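Long-range contact in putative SnoaL-like polyketide cyclase (PDB 3LZA), which is probably a polyketide cyclase-like lyase of the SnoaL family, within the NTF2 superfamily: residues Y25-F38 against I48-H61. Residues are numbered along the deposited sequence; the frame is centred on the assembly and turned at random.
Sequences YQTLSKYYNRDSVF and IGTRSIIAFLQRSH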
ATOM      1  N   TYR A  25     -19.010  10.436 -13.457  1.00 12.27           N
ATOM      2  CA  TYR A  25     -18.700  11.494 -12.490  1.00 11.56           C
ATOM      3  C   TYR A  25     -19.914  11.931 -11.679  1.00 10.68           C
ATOM      4  O   TYR A  25     -19.766  12.499 -10.592  1.00 11.75           O
ATOM      5  CB  TYR A  25     -17.995  12.670 -13.175  1.00 11.55           C
ATOM      6  CG  TYR A  25     -16.784  12.201 -13.965  1.00 12.70           C
ATOM      7  CD1 TYR A  25     -15.746  11.508 -13.329  1.00 12.75           C
ATOM      8  CD2 TYR A  25     -16.668  12.450 -15.334  1.00 14.48           C
ATOM      9  CE1 TYR A  25     -14.623  11.041 -14.046  1.00 14.26           C
ATOM     10  CE2 TYR A  25     -15.550  11.973 -16.072  1.00  9.06           C
ATOM     11  CZ  TYR A  25     -14.524  11.298 -15.391  1.00 14.16           C
ATOM     12  OH  TYR A  25     -13.414  10.806 -16.039  1.00 17.83           O
ATOM     13  N   GLN A  26     -21.121  11.614 -12.174  1.00  9.55           N
ATOM     14  CA  GLN A  26     -22.315  11.855 -11.400  1.00  8.51           C
ATOM     15  C   GLN A  26     -22.288  10.923 -10.213  1.00  9.06           C
ATOM     16  O   GLN A  26     -22.439  11.366  -9.083  1.00  8.91           O
ATOM     17  CB  GLN A  26     -23.597  11.669 -12.249  1.00  7.64           C
ATOM     18  CG  GLN A  26     -23.790  12.693 -13.380  1.00  9.20           C
ATOM     19  CD  GLN A  26     -23.011  12.361 -14.654  1.00  9.87           C
ATOM     20  OE1 GLN A  26     -22.733  11.183 -14.933  1.00  8.67           O
ATOM     21  NE2 GLN A  26     -22.637  13.396 -15.424  1.00  6.73           N
ATOM     22  N   THR A  27     -22.056   9.634 -10.449  1.00  8.65           N
ATOM     23  CA  THR A  27     -21.951   8.683  -9.341  1.00  9.60           C
ATOM     24  C   THR A  27     -20.727   8.955  -8.486  1.00  9.01           C
ATOM     25  O   THR A  27     -20.826   8.913  -7.283  1.00 10.57           O
ATOM     26  CB  THR A  27     -21.923   7.224  -9.855  1.00  8.75           C
ATOM     27  OG1 THR A  27     -23.094   7.012 -10.616  1.00 10.22           O
ATOM     28  CG2 THR A  27     -21.885   6.169  -8.708  1.00  9.55           C
ATOM     29  N   LEU A  28     -19.573   9.220  -9.095  1.00 10.30           N
ATOM     30  CA  LEU A  28     -18.351   9.414  -8.329  1.00 10.57           C
ATOM     31  C   LEU A  28     -18.481  10.607  -7.345  1.00 10.68           C
ATOM     32  O   LEU A  28     -18.070  10.513  -6.156  1.00 10.88           O
ATOM     33  CB  LEU A  28     -17.131   9.548  -9.268  1.00 11.36           C
ATOM     34  CG  LEU A  28     -15.764   9.461  -8.615  1.00 12.52           C
ATOM     35  CD1 LEU A  28     -15.606   8.109  -7.875  1.00 12.86           C
ATOM     36  CD2 LEU A  28     -14.670   9.683  -9.623  1.00 11.04           C
ATOM     37  N   SER A  29     -19.096  11.698  -7.816  1.00 10.39           N
ATOM     38  CA  SER A  29     -19.242  12.899  -7.020  1.00 10.05           C
ATOM     39  C   SER A  29     -20.003  12.671  -5.745  1.00 10.35           C
ATOM     40  O   SER A  29     -19.739  13.385  -4.800  1.00 12.48           O
ATOM     41  CB  SER A  29     -19.928  14.050  -7.779  1.00  9.41           C
ATOM     42  OG  SER A  29     -21.280  13.788  -8.052  1.00 10.78           O
ATOM     43  N   LYS A  30     -20.945  11.716  -5.709  1.00 11.24           N
ATOM     44  CA  LYS A  30     -21.619  11.334  -4.449  1.00 11.57           C
ATOM     45  C   LYS A  30     -20.674  10.899  -3.307  1.00 11.76           C
ATOM     46  O   LYS A  30     -21.047  10.987  -2.106  1.00 11.50           O
ATOM     47  CB  LYS A  30     -22.647  10.181  -4.648  1.00 12.44           C
ATOM     48  CG  LYS A  30     -23.772  10.371  -5.678  1.00 17.06           C
ATOM     49  CD  LYS A  30     -24.449  11.739  -5.648  1.00 22.19           C
ATOM     50  CE  LYS A  30     -25.476  11.876  -6.791  1.00 25.11           C
ATOM     51  NZ  LYS A  30     -24.871  12.582  -7.998  1.00 26.79           N
ATOM     52  N   TYR A  31     -19.487  10.398  -3.650  1.00 11.25           N
ATOM     53  CA  TYR A  31     -18.516   9.971  -2.631  1.00 11.01           C
ATOM     54  C   TYR A  31     -17.616  11.073  -2.102  1.00 11.18           C
ATOM     55  O   TYR A  31     -16.915  10.851  -1.123  1.00 11.95           O
ATOM     56  CB  TYR A  31     -17.631   8.847  -3.162  1.00 11.53           C
ATOM     57  CG  TYR A  31     -18.368   7.566  -3.445  1.00 11.62           C
ATOM     58  CD1 TYR A  31     -18.566   6.607  -2.445  1.00 15.60           C
ATOM     59  CD2 TYR A  31     -18.845   7.302  -4.707  1.00 13.12           C
ATOM     60  CE1 TYR A  31     -19.229   5.395  -2.733  1.00 15.31           C
ATOM     61  CE2 TYR A  31     -19.523   6.107  -5.011  1.00 15.71           C
ATOM     62  CZ  TYR A  31     -19.712   5.166  -4.018  1.00 15.64           C
ATOM     63  OH  TYR A  31     -20.356   4.004  -4.348  1.00 18.30           O
ATOM     64  N   TYR A  32     -17.567  12.214  -2.783  1.00 10.52           N
ATOM     65  CA  TYR A  32     -16.715  13.323  -2.393  1.00 10.84           C
ATOM     66  C   TYR A  32     -17.430  14.475  -1.686  1.00 10.85           C
ATOM     67  O   TYR A  32     -18.589  14.824  -1.987  1.00 11.43           O
ATOM     68  CB  TYR A  32     -15.997  13.926  -3.616  1.00 10.60           C
ATOM     69  CG  TYR A  32     -15.157  13.003  -4.457  1.00 10.67           C
ATOM     70  CD1 TYR A  32     -14.285  12.092  -3.883  1.00 10.15           C
ATOM     71  CD2 TYR A  32     -15.146  13.133  -5.851  1.00  8.43           C
ATOM     72  CE1 TYR A  32     -13.506  11.266  -4.647  1.00  9.85           C
ATOM     73  CE2 TYR A  32     -14.366  12.305  -6.642  1.00 10.42           C
ATOM     74  CZ  TYR A  32     -13.520  11.376  -6.033  1.00  9.49           C
ATOM     75  OH  TYR A  32     -12.722  10.547  -6.813  1.00  7.83           O
ATOM     76  N   ASN A  33     -16.719  15.068  -0.729  1.00 10.39           N
ATOM     77  CA  ASN A  33     -17.070  16.372  -0.159  1.00 10.93           C
ATOM     78  C   ASN A  33     -15.931  17.379  -0.439  1.00 10.95           C
ATOM     79  O   ASN A  33     -14.962  17.038  -1.096  1.00  9.52           O
ATOM     80  CB  ASN A  33     -17.310  16.247   1.336  1.00 12.67           C
ATOM     81  CG  ASN A  33     -16.113  15.663   2.074  1.00 13.89           C
ATOM     82  OD1 ASN A  33     -15.005  16.203   2.027  1.00 15.78           O
ATOM     83  ND2 ASN A  33     -16.334  14.548   2.776  1.00 22.57           N
ATOM     84  N   ARG A  34     -16.059  18.607   0.047  1.00 11.34           N
ATOM     85  CA  ARG A  34     -15.020  19.630  -0.166  1.00 12.80           C
ATOM     86  C   ARG A  34     -13.646  19.275   0.435  1.00 12.86           C
ATOM     87  O   ARG A  34     -12.649  19.835   0.038  1.00 14.90           O
ATOM     88  CB  ARG A  34     -15.491  20.999   0.404  1.00 12.28           C
ATOM     89  CG  ARG A  34     -15.381  21.061   1.955  1.00 15.72           C
ATOM     90  CD  ARG A  34     -15.553  22.442   2.560  1.00 17.43           C
ATOM     91  NE  ARG A  34     -16.815  23.049   2.158  1.00 21.98           N
ATOM     92  CZ  ARG A  34     -18.004  22.863   2.758  1.00 23.61           C
ATOM     93  NH1 ARG A  34     -18.132  22.047   3.807  1.00 24.08           N
ATOM     94  NH2 ARG A  34     -19.078  23.516   2.308  1.00 22.53           N
ATOM     95  N   ASP A  35     -13.602  18.366   1.400  1.00 13.33           N
ATOM     96  CA  ASP A  35     -12.372  18.021   2.110  1.00 13.67           C
ATOM     97  C   ASP A  35     -11.746  16.697   1.691  1.00 12.52           C
ATOM     98  O   ASP A  35     -10.736  16.291   2.264  1.00 13.58           O
ATOM     99  CB  ASP A  35     -12.673  18.015   3.582  1.00 13.65           C
ATOM    100  CG  ASP A  35     -13.244  19.348   4.027  1.00 16.69           C
ATOM    101  OD1 ASP A  35     -12.719  20.385   3.525  1.00 18.13           O
ATOM    102  OD2 ASP A  35     -14.220  19.347   4.790  1.00 14.43           O
ATOM    103  N   SER A  36     -12.336  16.028   0.703  1.00 10.94           N
ATOM    104  CA  SER A  36     -11.802  14.736   0.203  1.00  8.90           C
ATOM    105  C   SER A  36     -10.424  14.967  -0.428  1.00  8.47           C
ATOM    106  O   SER A  36     -10.226  15.920  -1.206  1.00  7.14           O
ATOM    107  CB  SER A  36     -12.758  14.124  -0.833  1.00  8.38           C
ATOM    108  OG  SER A  36     -14.035  13.817  -0.299  1.00  9.15           O
ATOM    109  N   VAL A  37      -9.485  14.083  -0.113  1.00  7.53           N
ATOM    110  CA  VAL A  37      -8.132  14.147  -0.657  1.00  7.39           C
ATOM    111  C   VAL A  37      -7.853  12.940  -1.511  1.00  8.85           C
ATOM    112  O   VAL A  37      -8.091  11.815  -1.082  1.00  9.53           O
ATOM    113  CB  VAL A  37      -7.081  14.282   0.502  1.00  7.28           C
ATOM    114  CG1 VAL A  37      -5.665  14.297  -0.046  1.00  6.73           C
ATOM    115  CG2 VAL A  37      -7.377  15.576   1.369  1.00  4.76           C
ATOM    116  N   PHE A  38      -7.384  13.204  -2.744  1.00  9.10           N
ATOM    117  CA  PHE A  38      -6.906  12.206  -3.721  1.00 10.17           C
ATOM    118  C   PHE A  38      -5.416  12.425  -3.838  1.00 10.16           C
ATOM    119  O   PHE A  38      -4.983  13.364  -4.472  1.00 12.37           O
ATOM    120  CB  PHE A  38      -7.587  12.417  -5.107  1.00 10.57           C
ATOM    121  CG  PHE A  38      -7.443  11.264  -6.053  1.00 13.84           C
ATOM    122  CD1 PHE A  38      -6.212  10.700  -6.328  1.00 21.21           C
ATOM    123  CD2 PHE A  38      -8.575  10.735  -6.702  1.00 18.48           C
ATOM    124  CE1 PHE A  38      -6.095   9.610  -7.221  1.00 20.16           C
ATOM    125  CE2 PHE A  38      -8.449   9.645  -7.602  1.00 19.65           C
ATOM    126  CZ  PHE A  38      -7.216   9.094  -7.834  1.00 20.92           C
ATOM    127  N   ILE A  48      -7.902  18.022  -4.167  1.00  9.00           N
ATOM    128  CA  ILE A  48      -8.706  18.166  -2.960  1.00  8.95           C
ATOM    129  C   ILE A  48     -10.086  18.728  -3.257  1.00  9.20           C
ATOM    130  O   ILE A  48     -10.224  19.782  -3.865  1.00  7.19           O
ATOM    131  CB  ILE A  48      -7.979  19.065  -1.911  1.00  9.25           C
ATOM    132  CG1 ILE A  48      -6.579  18.490  -1.583  1.00  8.88           C
ATOM    133  CG2 ILE A  48      -8.821  19.131  -0.639  1.00  9.47           C
ATOM    134  CD1 ILE A  48      -5.665  19.416  -0.900  1.00  8.55           C
ATOM    135  N   GLY A  49     -11.116  18.035  -2.775  1.00 10.09           N
ATOM    136  CA  GLY A  49     -12.506  18.450  -2.966  1.00  8.86           C
ATOM    137  C   GLY A  49     -13.130  17.941  -4.265  1.00  8.43           C
ATOM    138  O   GLY A  49     -12.434  17.693  -5.230  1.00  9.11           O
ATOM    139  N   THR A  50     -14.450  17.764  -4.240  1.00  9.02           N
ATOM    140  CA  THR A  50     -15.259  17.298  -5.376  1.00  9.20           C
ATOM    141  C   THR A  50     -14.871  17.966  -6.685  1.00  8.85           C
ATOM    142  O   THR A  50     -14.522  17.313  -7.666  1.00  8.53           O
ATOM    143  CB  THR A  50     -16.774  17.517  -5.087  1.00  9.61           C
ATOM    144  OG1 THR A  50     -17.078  16.979  -3.806  1.00 11.61           O
ATOM    145  CG2 THR A  50     -17.627  16.833  -6.138  1.00 11.49           C
ATOM    146  N   ARG A  51     -14.921  19.279  -6.710  1.00  9.51           N
ATOM    147  CA  ARG A  51     -14.686  19.981  -7.965  1.00  9.05           C
ATOM    148  C   ARG A  51     -13.265  19.779  -8.539  1.00  8.62           C
ATOM    149  O   ARG A  51     -13.122  19.582  -9.734  1.00  8.87           O
ATOM    150  CB  ARG A  51     -14.988  21.450  -7.785  1.00  9.31           C
ATOM    151  CG  ARG A  51     -16.468  21.772  -7.627  1.00 10.70           C
ATOM    152  CD  ARG A  51     -16.708  23.258  -7.754  1.00 11.68           C
ATOM    153  NE  ARG A  51     -18.117  23.633  -7.611  1.00 15.34           N
ATOM    154  CZ  ARG A  51     -18.634  24.815  -7.953  1.00 15.65           C
ATOM    155  NH1 ARG A  51     -17.875  25.791  -8.474  1.00 15.03           N
ATOM    156  NH2 ARG A  51     -19.933  25.027  -7.767  1.00 16.76           N
ATOM    157  N   SER A  52     -12.231  19.859  -7.708  1.00  7.13           N
ATOM    158  CA  SER A  52     -10.851  19.716  -8.210  1.00  8.23           C
ATOM    159  C   SER A  52     -10.544  18.292  -8.620  1.00  7.41           C
ATOM    160  O   SER A  52      -9.798  18.092  -9.580  1.00  7.72           O
ATOM    161  CB  SER A  52      -9.811  20.142  -7.164  1.00  8.06           C
ATOM    162  OG  SER A  52      -9.963  21.540  -6.879  1.00 13.78           O
ATOM    163  N   ILE A  53     -11.112  17.313  -7.901  1.00  6.97           N
ATOM    164  CA  ILE A  53     -10.790  15.879  -8.165  1.00  7.54           C
ATOM    165  C   ILE A  53     -11.487  15.497  -9.480  1.00  9.12           C
ATOM    166  O   ILE A  53     -10.865  14.883 -10.375  1.00  9.84           O
ATOM    167  CB  ILE A  53     -11.240  14.957  -7.019  1.00  8.24           C
ATOM    168  CG1 ILE A  53     -10.359  15.168  -5.783  1.00  6.89           C
ATOM    169  CG2 ILE A  53     -11.190  13.487  -7.439  1.00  8.21           C
ATOM    170  CD1 ILE A  53     -10.846  14.549  -4.456  1.00  8.82           C
ATOM    171  N   ILE A  54     -12.770  15.836  -9.585  1.00  8.99           N
ATOM    172  CA  ILE A  54     -13.532  15.552 -10.799  1.00  9.35           C
ATOM    173  C   ILE A  54     -12.904  16.201 -12.014  1.00 10.02           C
ATOM    174  O   ILE A  54     -12.787  15.551 -13.052  1.00 10.50           O
ATOM    175  CB  ILE A  54     -15.015  15.906 -10.664  1.00  9.61           C
ATOM    176  CG1 ILE A  54     -15.684  15.029  -9.597  1.00 10.97           C
ATOM    177  CG2 ILE A  54     -15.737  15.774 -12.017  1.00 11.24           C
ATOM    178  CD1 ILE A  54     -15.887  13.624  -9.969  1.00 11.54           C
ATOM    179  N   ALA A  55     -12.532  17.474 -11.907  1.00 10.47           N
ATOM    180  CA  ALA A  55     -11.897  18.217 -13.001  1.00 10.21           C
ATOM    181  C   ALA A  55     -10.590  17.559 -13.464  1.00 10.97           C
ATOM    182  O   ALA A  55     -10.316  17.525 -14.666  1.00 10.27           O
ATOM    183  CB  ALA A  55     -11.691  19.732 -12.624  1.00  9.77           C
ATOM    184  N   PHE A  56      -9.803  17.023 -12.532  1.00 10.54           N
ATOM    185  CA  PHE A  56      -8.558  16.319 -12.848  1.00 11.66           C
ATOM    186  C   PHE A  56      -8.823  14.997 -13.572  1.00 11.58           C
ATOM    187  O   PHE A  56      -8.143  14.663 -14.518  1.00 11.82           O
ATOM    188  CB  PHE A  56      -7.704  16.116 -11.559  1.00 12.14           C
ATOM    189  CG  PHE A  56      -6.583  15.107 -11.713  1.00 14.60           C
ATOM    190  CD1 PHE A  56      -5.447  15.421 -12.459  1.00 20.63           C
ATOM    191  CD2 PHE A  56      -6.651  13.879 -11.098  1.00 19.08           C
ATOM    192  CE1 PHE A  56      -4.396  14.479 -12.581  1.00 21.27           C
ATOM    193  CE2 PHE A  56      -5.623  12.953 -11.222  1.00 21.76           C
ATOM    194  CZ  PHE A  56      -4.499  13.271 -11.980  1.00 20.84           C
ATOM    195  N   LEU A  57      -9.839  14.264 -13.134  1.00 11.07           N
ATOM    196  CA  LEU A  57     -10.166  12.996 -13.740  1.00 11.33           C
ATOM    197  C   LEU A  57     -10.721  13.234 -15.134  1.00 10.52           C
ATOM    198  O   LEU A  57     -10.422  12.490 -16.048  1.00  9.98           O
ATOM    199  CB  LEU A  57     -11.205  12.242 -12.890  1.00 11.04           C
ATOM    200  CG  LEU A  57     -10.710  11.703 -11.557  1.00 12.43           C
ATOM    201  CD1 LEU A  57     -11.868  11.033 -10.808  1.00 12.60           C
ATOM    202  CD2 LEU A  57      -9.499  10.759 -11.680  1.00 13.96           C
ATOM    203  N   GLN A  58     -11.504  14.296 -15.314  1.00 10.89           N
ATOM    204  CA  GLN A  58     -11.976  14.652 -16.654  1.00 11.47           C
ATOM    205  C   GLN A  58     -10.834  14.956 -17.625  1.00 12.68           C
ATOM    206  O   GLN A  58     -10.855  14.469 -18.737  1.00 12.89           O
ATOM    207  CB  GLN A  58     -12.886  15.875 -16.632  1.00 12.01           C
ATOM    208  CG  GLN A  58     -14.228  15.653 -16.016  1.00 10.68           C
ATOM    209  CD  GLN A  58     -14.941  16.970 -15.802  1.00 10.08           C
ATOM    210  OE1 GLN A  58     -14.299  18.013 -15.745  1.00  9.39           O
ATOM    211  NE2 GLN A  58     -16.250  16.938 -15.794  1.00 13.88           N
ATOM    212  N   ARG A  59      -9.871  15.778 -17.219  1.00 14.02           N
ATOM    213  CA  ARG A  59      -8.709  16.089 -18.065  1.00 15.16           C
ATOM    214  C   ARG A  59      -7.886  14.807 -18.385  1.00 16.09           C
ATOM    215  O   ARG A  59      -7.446  14.608 -19.526  1.00 16.64           O
ATOM    216  CB  ARG A  59      -7.784  17.099 -17.360  1.00 15.84           C
ATOM    217  CG  ARG A  59      -8.354  18.503 -17.244  1.00 17.28           C
ATOM    218  CD  ARG A  59      -7.299  19.539 -16.771  1.00 17.67           C
ATOM    219  NE  ARG A  59      -6.723  19.261 -15.448  1.00 20.29           N
ATOM    220  CZ  ARG A  59      -7.281  19.627 -14.289  1.00 20.75           C
ATOM    221  NH1 ARG A  59      -8.436  20.276 -14.281  1.00 22.83           N
ATOM    222  NH2 ARG A  59      -6.692  19.346 -13.136  1.00 18.76           N
ATOM    223  N   SER A  60      -7.691  13.983 -17.367  1.00 16.19           N
ATOM    224  CA  SER A  60      -6.838  12.782 -17.452  1.00 17.45           C
ATOM    225  C   SER A  60      -7.406  11.710 -18.345  1.00 17.12           C
ATOM    226  O   SER A  60      -6.672  11.085 -19.120  1.00 17.73           O
ATOM    227  CB  SER A  60      -6.617  12.160 -16.064  1.00 17.78           C
ATOM    228  OG  SER A  60      -5.966  13.029 -15.192  1.00 19.87           O
ATOM    229  N   HIS A  61      -8.713  11.505 -18.245  1.00 16.52           N
ATOM    230  CA  HIS A  61      -9.364  10.372 -18.870  1.00 16.37           C
ATOM    231  C   HIS A  61     -10.167  10.704 -20.114  1.00 15.09           C
ATOM    232  O   HIS A  61     -10.775   9.822 -20.689  1.00 14.01           O
ATOM    233  CB  HIS A  61     -10.231   9.646 -17.833  1.00 16.70           C
ATOM    234  CG  HIS A  61      -9.419   8.957 -16.791  1.00 17.52           C
ATOM    235  ND1 HIS A  61      -9.762   8.943 -15.454  1.00 21.70           N
ATOM    236  CD2 HIS A  61      -8.253   8.277 -16.890  1.00 20.36           C
ATOM    237  CE1 HIS A  61      -8.850   8.255 -14.782  1.00 24.36           C
ATOM    238  NE2 HIS A  61      -7.905   7.869 -15.628  1.00 19.88           N
TER
HETATM  239  O   HOH W   1     -12.168   8.626 -14.717  1.00 25.31           O
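Y25 lies against the helix 50-61 as a knob in the hole formed by I54, L57, Q58 and H61. Its CG stands anti to the carbonyl carbon (chi1 -53°), which carries the ring along the helix: CB and CD1 rest on I54 CD1, CE1 on L57 CB at 3.8 Å, and CE2 on the CG of Q58, whose amide plane is nearly perpendicular to the ring. The phenol oxygen comes to the edge of the H61 ring, and one water joins Y25 OH (2.8 Å) to H61 ND1. With an alanine here, the hole between I54 and H61 would probably be left unfilled and the water would lose its phenol partner. Y32 is flanked differently. CD1 of I53 lies over one ring face, 4.3 Å from the centroid in a CH-pi contact, the L28 carbonyl oxygen lies over the opposite face, and I54 CD1 meets the ring edge in plane; Y32 OH bonds to Y16 OH of helix 8-21. I53 CG2 lies 3.4 Å from Y32 CZ and also touches F38 CD2, so that this isoleucine meets both rings. In the cone-like NTF2 fold of SnoaL-like proteins, helices 25-29 and 50-61 pack together beside the curved sheet, roughly antiparallel with their axes at 148°; Y32, from beyond the first helix, and F38 of strand 37-40 join the contact. The L28 and L57 side chains cross at about a right angle, with L28 CD2 and L57 CD1 packed tightly at 3.3 Å. Where the sheet ends, V37 and I48 form an antiparallel non-hydrogen-bonded pair, and G49 N gives a nearly straight 2.8 Å bond to S36 O. G49 is the N-cap of helix 50-61; a CB there would clash with R34 O. The next amide, T50 N, reaches N33 O at 3.3 Å.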